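Local coordinates for De novo protein based on the inhibitor Amoebiasin-1 (Entamoeba histolytica, PDB 5SWK), which probably inhibits cysteine proteases, as a designed protein built on a chagasin-family inhibitor of the I42 type, at residues D[4-9]-D[21-26]; D[26-31]-D[64-69]; D[44-49]-D[72-77]. One frame throughout, in Å; residues are numbered along the deposited sequence. Where two conformers were deposited one is given.

Contact 1 (D[4-9]-D[21-26])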
# COMPACT_ATOMS: atom_id res chain seq x y z
N MET D 4 0.79 -34.86 -0.59
CA MET D 4 0.51 -34.52 0.81
C MET D 4 0.46 -33.01 1.01
O MET D 4 -0.58 -32.46 1.36
CB MET D 4 1.56 -35.14 1.73
CG MET D 4 1.31 -36.61 2.04
SD MET D 4 2.73 -37.41 2.83
CE MET D 4 2.26 -39.13 2.68
N SER D 5 1.58 -32.34 0.78
CA SER D 5 1.64 -30.89 0.92
C SER D 5 1.93 -30.24 -0.43
O SER D 5 2.62 -30.81 -1.27
CB SER D 5 2.71 -30.49 1.94
OG SER D 5 3.99 -30.95 1.54
N LEU D 6 1.39 -29.04 -0.63
CA LEU D 6 1.62 -28.31 -1.87
C LEU D 6 2.86 -27.44 -1.74
O LEU D 6 3.20 -26.99 -0.64
CB LEU D 6 0.41 -27.44 -2.23
CG LEU D 6 -0.94 -28.11 -2.49
CD1 LEU D 6 -0.79 -29.46 -3.16
CD2 LEU D 6 -1.71 -28.25 -1.20
N THR D 7 3.54 -27.21 -2.86
CA THR D 7 4.72 -26.37 -2.87
C THR D 7 4.65 -25.44 -4.07
O THR D 7 3.60 -25.34 -4.70
CB THR D 7 6.02 -27.20 -2.94
OG1 THR D 7 6.03 -27.98 -4.14
CG2 THR D 7 6.14 -28.12 -1.74
N GLU D 8 5.75 -24.76 -4.36
CA GLU D 8 5.80 -23.79 -5.46
C GLU D 8 5.30 -24.38 -6.79
O GLU D 8 4.72 -23.68 -7.61
CB GLU D 8 7.22 -23.25 -5.63
CG GLU D 8 7.68 -22.30 -4.52
CD GLU D 8 8.28 -23.01 -3.30
OE1 GLU D 8 8.14 -24.25 -3.18
OE2 GLU D 8 8.90 -22.32 -2.47
N ASP D 9 5.52 -25.68 -6.98
CA ASP D 9 5.13 -26.33 -8.23
C ASP D 9 3.62 -26.45 -8.40
O ASP D 9 3.14 -26.69 -9.51
CB ASP D 9 5.77 -27.72 -8.31
CG ASP D 9 7.25 -27.65 -8.61
OD1 ASP D 9 7.74 -26.55 -8.97
OD2 ASP D 9 7.93 -28.70 -8.51
N GLU D 21 -11.56 -30.06 6.33
CA GLU D 21 -10.25 -30.69 6.12
C GLU D 21 -9.13 -29.64 6.07
O GLU D 21 -9.31 -28.55 5.51
CB GLU D 21 -10.25 -31.51 4.83
CG GLU D 21 -8.90 -32.17 4.51
CD GLU D 21 -8.86 -32.80 3.12
OE1 GLU D 21 -9.85 -32.67 2.37
OE2 GLU D 21 -7.82 -33.41 2.77
N ASN D 22 -7.98 -29.98 6.65
CA ASN D 22 -6.80 -29.13 6.57
C ASN D 22 -5.86 -29.59 5.48
O ASN D 22 -5.75 -30.78 5.21
CB ASN D 22 -6.04 -29.11 7.90
CG ASN D 22 -6.91 -28.75 9.07
OD1 ASN D 22 -7.76 -27.86 8.98
ND2 ASN D 22 -6.72 -29.44 10.19
N LYS D 23 -5.20 -28.64 4.84
CA LYS D 23 -4.13 -28.96 3.90
C LYS D 23 -3.01 -27.97 4.12
O LYS D 23 -3.23 -26.89 4.67
CB LYS D 23 -4.62 -28.91 2.45
CG LYS D 23 -5.41 -30.14 2.02
CD LYS D 23 -4.50 -31.29 1.60
CE LYS D 23 -3.74 -30.95 0.32
NZ LYS D 23 -2.86 -32.07 -0.14
N GLU D 24 -1.81 -28.34 3.70
CA GLU D 24 -0.64 -27.51 3.96
C GLU D 24 0.09 -27.08 2.70
O GLU D 24 0.41 -27.89 1.83
CB GLU D 24 0.32 -28.26 4.88
CG GLU D 24 1.50 -27.44 5.34
CD GLU D 24 2.24 -28.09 6.50
OE1 GLU D 24 2.64 -29.27 6.36
OE2 GLU D 24 2.40 -27.44 7.55
N ILE D 25 0.35 -25.77 2.61
CA ILE D 25 1.19 -25.20 1.58
C ILE D 25 2.53 -24.85 2.21
O ILE D 25 2.57 -24.25 3.28
CB ILE D 25 0.56 -23.94 0.96
CG1 ILE D 25 -0.87 -24.22 0.50
CG2 ILE D 25 1.42 -23.42 -0.19
CD1 ILE D 25 -1.63 -22.95 0.14
N ILE D 26 3.63 -25.23 1.56
CA ILE D 26 4.94 -24.91 2.09
C ILE D 26 5.75 -24.18 1.03
O ILE D 26 5.94 -24.68 -0.08
CB ILE D 26 5.70 -26.17 2.55
CG1 ILE D 26 4.85 -26.98 3.53
CG2 ILE D 26 7.03 -25.78 3.17
CD1 ILE D 26 5.49 -28.28 4.00
O HOH W 1 -1.24 -31.23 3.65
O HOH W 2 8.62 -25.29 -0.64

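Contact 2 (D[26-31]-D[64-69])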
# COMPACT_ATOMS: atom_id res chain seq x y z
N ILE D 26 3.63 -25.23 1.56
CA ILE D 26 4.94 -24.91 2.09
C ILE D 26 5.75 -24.18 1.03
O ILE D 26 5.94 -24.68 -0.08
CB ILE D 26 5.70 -26.17 2.55
CG1 ILE D 26 4.85 -26.98 3.53
CG2 ILE D 26 7.03 -25.78 3.17
CD1 ILE D 26 5.49 -28.28 4.00
N LEU D 27 6.23 -22.98 1.37
CA LEU D 27 6.97 -22.17 0.42
C LEU D 27 8.25 -21.66 1.05
O LEU D 27 8.25 -21.23 2.20
CB LEU D 27 6.12 -20.98 -0.05
CG LEU D 27 4.75 -21.31 -0.64
CD1 LEU D 27 3.92 -20.05 -0.72
CD2 LEU D 27 4.90 -21.94 -2.01
N HIS D 28 9.36 -21.73 0.32
CA HIS D 28 10.61 -21.22 0.87
C HIS D 28 10.57 -19.70 0.91
O HIS D 28 9.98 -19.06 0.04
CB HIS D 28 11.82 -21.70 0.07
CG HIS D 28 13.13 -21.38 0.73
ND1 HIS D 28 13.74 -22.22 1.63
CD2 HIS D 28 13.94 -20.29 0.63
CE1 HIS D 28 14.87 -21.68 2.05
NE2 HIS D 28 15.01 -20.50 1.46
N GLY D 29 11.19 -19.15 1.94
CA GLY D 29 11.22 -17.72 2.17
C GLY D 29 12.46 -17.38 2.99
O GLY D 29 13.04 -18.26 3.65
N ASN D 30 12.87 -16.12 2.93
CA ASN D 30 13.99 -15.65 3.73
C ASN D 30 13.68 -14.31 4.38
O ASN D 30 14.03 -13.25 3.84
CB ASN D 30 15.25 -15.52 2.88
CG ASN D 30 16.49 -15.38 3.74
OD1 ASN D 30 16.40 -15.23 4.96
ND2 ASN D 30 17.66 -15.45 3.11
N PRO D 31 13.04 -14.35 5.55
CA PRO D 31 12.59 -13.13 6.24
C PRO D 31 13.71 -12.22 6.75
O PRO D 31 13.40 -11.12 7.22
CB PRO D 31 11.75 -13.68 7.40
CG PRO D 31 12.25 -15.07 7.60
CD PRO D 31 12.59 -15.57 6.24
N GLY D 64 17.57 -19.01 5.30
CA GLY D 64 16.13 -18.85 5.40
C GLY D 64 15.40 -20.06 5.94
O GLY D 64 15.92 -20.82 6.76
N GLY D 65 14.18 -20.24 5.48
CA GLY D 65 13.35 -21.31 5.98
C GLY D 65 12.12 -21.46 5.13
O GLY D 65 12.14 -21.14 3.94
N LYS D 66 11.06 -21.97 5.73
CA LYS D 66 9.85 -22.25 4.98
C LYS D 66 8.63 -21.70 5.68
O LYS D 66 8.50 -21.78 6.89
CB LYS D 66 9.71 -23.76 4.76
CG LYS D 66 10.87 -24.33 3.96
CD LYS D 66 10.62 -25.74 3.46
CE LYS D 66 11.82 -26.22 2.67
NZ LYS D 66 13.09 -25.94 3.41
N TYR D 67 7.73 -21.13 4.89
CA TYR D 67 6.44 -20.70 5.40
C TYR D 67 5.46 -21.83 5.24
O TYR D 67 5.34 -22.42 4.16
CB TYR D 67 5.97 -19.43 4.69
CG TYR D 67 6.71 -18.21 5.18
CD1 TYR D 67 6.19 -17.40 6.18
CD2 TYR D 67 7.96 -17.90 4.67
CE1 TYR D 67 6.88 -16.30 6.65
CE2 TYR D 67 8.66 -16.80 5.13
CZ TYR D 67 8.12 -16.01 6.11
OH TYR D 67 8.83 -14.91 6.56
N HIS D 68 4.79 -22.17 6.33
CA HIS D 68 3.76 -23.18 6.33
C HIS D 68 2.42 -22.47 6.37
O HIS D 68 2.08 -21.83 7.36
CB HIS D 68 3.90 -24.12 7.52
CG HIS D 68 5.11 -25.00 7.46
ND1 HIS D 68 5.04 -26.38 7.60
CD2 HIS D 68 6.42 -24.71 7.30
CE1 HIS D 68 6.26 -26.88 7.52
NE2 HIS D 68 7.12 -25.90 7.33
N ILE D 69 1.67 -22.56 5.27
CA ILE D 69 0.35 -21.98 5.25
C ILE D 69 -0.68 -23.10 5.30
O ILE D 69 -0.88 -23.83 4.33
CB ILE D 69 0.12 -21.10 4.02
CG1 ILE D 69 1.20 -20.01 3.93
CG2 ILE D 69 -1.26 -20.45 4.09
CD1 ILE D 69 2.40 -20.37 3.07

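Contact 3 (D[44-49]-D[72-77]). With SO4 (sulfate ion), chain L.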
# COMPACT_ATOMS: atom_id res chain seq x y z
N GLY D 44 -13.63 -18.95 1.04
CA GLY D 44 -14.04 -20.31 1.33
C GLY D 44 -13.08 -21.05 2.24
O GLY D 44 -13.22 -22.26 2.45
N LEU D 45 -12.11 -20.33 2.80
CA LEU D 45 -11.06 -20.96 3.60
C LEU D 45 -10.70 -20.15 4.84
O LEU D 45 -10.84 -18.93 4.86
CB LEU D 45 -9.80 -21.14 2.76
CG LEU D 45 -9.88 -21.86 1.41
CD1 LEU D 45 -8.58 -21.65 0.65
CD2 LEU D 45 -10.16 -23.34 1.60
N SER D 46 -10.23 -20.84 5.88
CA SER D 46 -9.51 -20.17 6.95
C SER D 46 -8.04 -20.58 6.84
O SER D 46 -7.72 -21.55 6.15
CB SER D 46 -10.07 -20.51 8.33
OG SER D 46 -9.83 -21.87 8.66
N ASN D 47 -7.15 -19.85 7.49
CA ASN D 47 -5.74 -20.17 7.35
C ASN D 47 -4.90 -19.75 8.54
O ASN D 47 -5.32 -18.92 9.34
CB ASN D 47 -5.17 -19.53 6.09
CG ASN D 47 -4.92 -18.05 6.25
OD1 ASN D 47 -3.86 -17.64 6.73
ND2 ASN D 47 -5.90 -17.24 5.88
N THR D 48 -3.72 -20.34 8.63
CA THR D 48 -2.67 -19.86 9.52
C THR D 48 -1.36 -19.86 8.75
O THR D 48 -1.14 -20.71 7.88
CB THR D 48 -2.51 -20.74 10.78
OG1 THR D 48 -2.22 -22.08 10.37
CG2 THR D 48 -3.77 -20.71 11.63
N VAL D 49 -0.51 -18.89 9.05
CA VAL D 49 0.81 -18.82 8.44
C VAL D 49 1.88 -18.87 9.53
O VAL D 49 1.79 -18.15 10.52
CB VAL D 49 0.98 -17.54 7.61
CG1 VAL D 49 2.35 -17.51 6.99
CG2 VAL D 49 -0.09 -17.48 6.52
N THR D 72 -7.88 -24.48 5.74
CA THR D 72 -9.00 -25.34 6.11
C THR D 72 -10.23 -24.92 5.32
O THR D 72 -10.58 -23.74 5.30
CB THR D 72 -9.31 -25.26 7.61
OG1 THR D 72 -8.14 -25.62 8.36
CG2 THR D 72 -10.44 -26.20 7.97
N GLY D 73 -10.87 -25.87 4.65
CA GLY D 73 -12.10 -25.59 3.92
C GLY D 73 -13.19 -25.23 4.91
O GLY D 73 -13.49 -26.00 5.82
N THR D 74 -13.78 -24.05 4.74
CA THR D 74 -14.76 -23.54 5.70
C THR D 74 -16.13 -23.30 5.08
O THR D 74 -17.14 -23.33 5.77
CB THR D 74 -14.27 -22.24 6.36
OG1 THR D 74 -13.94 -21.29 5.35
CG2 THR D 74 -13.03 -22.52 7.21
N GLN D 75 -16.17 -23.06 3.77
CA GLN D 75 -17.45 -23.04 3.07
C GLN D 75 -17.38 -23.82 1.76
O GLN D 75 -16.44 -23.67 0.98
CB GLN D 75 -17.92 -21.60 2.78
CG GLN D 75 -19.34 -21.57 2.21
CD GLN D 75 -19.88 -20.16 1.95
OE1 GLN D 75 -19.16 -19.28 1.47
NE2 GLN D 75 -21.15 -19.96 2.27
N THR D 76 -18.39 -24.67 1.55
CA THR D 76 -18.52 -25.45 0.33
C THR D 76 -18.63 -24.52 -0.87
O THR D 76 -19.32 -23.50 -0.80
CB THR D 76 -19.75 -26.38 0.42
OG1 THR D 76 -19.57 -27.31 1.49
CG2 THR D 76 -19.94 -27.15 -0.88
N GLY D 77 -17.95 -24.86 -1.95
CA GLY D 77 -17.96 -24.03 -3.14
C GLY D 77 -16.56 -23.82 -3.69
O GLY D 77 -15.60 -24.39 -3.17
S SO4 L . -15.57 -15.94 3.10
O1 SO4 L . -16.40 -14.73 3.12
O2 SO4 L . -15.61 -16.54 1.77
O3 SO4 L . -14.19 -15.57 3.41
O4 SO4 L . -16.08 -16.90 4.08

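Contact 1 (D[4-9]-D[21-26])
M4 meets K23 through its carbonyl oxygen. In the conformer given, K23 NZ donates to M4 O at 2.8 Å and sits above the carbonyl plane. K23 was deposited in two conformers, so this bond is tentative. Turns at chi2 (-83°) and chi3 (-67°) curl the lysine chain back to that oxygen. A water also donates to M4 O and accepts from E24 N, so it bridges the two backbones.

S5 comes next. Its chi1 of 60° sets OG between the backbone N and the carbonyl carbon, and OG lies 3.9 Å from I26 CD1. L6 carries the pairing. L6 N donates to E24 O at 2.9 Å, and L6 O accepts from I26 N at 2.8 Å. L6 thus spans I25, its parallel bridge partner. The two side chains share one face of the sheet, where L6 CB and I25 CG1 are 4.4 Å apart. L6 CD2 meets K23 CE at 3.7 Å in the conformer given, the two side chains crossing at about a right angle. On the L6 and I25 face, I25 also packs on F103 of the second subunit.

T7 adds a CA-H...O contact, with its CA 3.5 Å from I26 O. E8 is the last residue of the segment to touch 21-26. Its carboxylate is split between two partners: OE1 reaches I26 O through a water that donates to both, and OE2 takes the backbone N-H of H28. Here the chain leaves the sheet in a short 3-10 turn. The arrangement is a very short parallel strand added at the edge of strand 22-29, in the immunoglobulin-like fold of the chagasin family.

Contact 2 (D[26-31]-D[64-69])
Strands 26-29 and 65-69 run antiparallel, with axes 4.3 Å apart at closest and 144° between their directions. L27 with Y67 and G29 with G65 are hydrogen-bonded pairs, each joined by two N-H...O bonds. The shortest runs from Y67 N to L27 O at 2.7 Å. These alternate with the non-hydrogen-bonded pairs I26 with H68 and H28 with K66.

I26, H28, K66 and H68 share one face of the sheet. I26 CG1 lies over the H68 ring, 4.2 Å from its centroid, in a CH-pi contact. The other branch, CG2, is anti to the backbone N and meets K66 CD at 3.6 Å. Two polar ends on this face have partners elsewhere: H68 ND1 bonds E24 OE2, and K66 NZ makes a salt bridge with D54. In the conformer given, G65 O lies over the H28 ring near its rim; a second deposited conformer makes this tentative.

L27 and Y67 lie on the other face. L27 CD1 touches I69 CD1 at 4.1 Å, and both side chains also rest on L83. The Y67 ring turns its edge to the backbone of G29, with CE2 4.0 Å from G29 CA. Without a side chain, G29 lets that edge come close. Beyond it, P31 CB presses against Y67 OH at 3.3 Å. W37 and Y51 meet the same ring.

N30 and P31 probably begin the BC loop, the loop that in chagasin-type inhibitors enters the protease active-site cleft. The chemistry implies two unlike faces: an apolar, aromatic one that is buried, partly against the second subunit, where Y67 backs the start of this loop, and a mixed one, where I26 packs on K66 and H68 and the polar ends of those two turn to acidic partners.

Contact 3 (D[44-49]-D[72-77])
The chain pairs antiparallel here, with S46 and T72 as the hydrogen-bonded pair and L45 facing G73 in a non-hydrogen-bonded one. S46 N reaches T72 O at 3.0 Å, and T72 N returns to S46 O at the same length. Past the ladder, G44 O takes two donors from the turn: T74 N at 3.0 Å, and Q75 N in a weak bond at 3.3 Å.

S46 OG touches two carbon atoms, T72 CB and T74 CG2, each 3.6 Å away. A chi1 of 54° turns T74 CG2 anti to its carbonyl carbon and over toward the backbone of S46. On the other face, L45 CD2 lies 3.8 Å from G73 CA, and L45 also packs on V107 of the second subunit. G44 N donates to O2 of a sulfate ion at 3.2 Å. The sulfate is probably from the crystallisation liquor, and it is also bonded by G44 N of the second subunit.

The contact lies at the open end of the hairpin of strands 45-53 and 65-73. G73 bonds back to E21 beside strand 22-29, while G77 joins an antiparallel ladder with a strand of the second subunit.

How the contacts relate
From the N terminus, contact 1 comes first. It closes a loop of residues 10-20 and sets the opening strand beside strand 22-29. Contact 2 starts on that same strand, sharing I26, and closes a much longer loop that runs through the BC loop and strands 36-43 and 45-53. Contact 3 begins inside this loop and ends beyond it, so contacts 2 and 3 cross, while contact 1 precedes both. Together they tie one four-stranded sheet in the order 5-6, 22-29, 65-73, 45-53. Contact 2 holds its BC-loop end. Contact 3 lies across the chain's centre from it, against the second subunit.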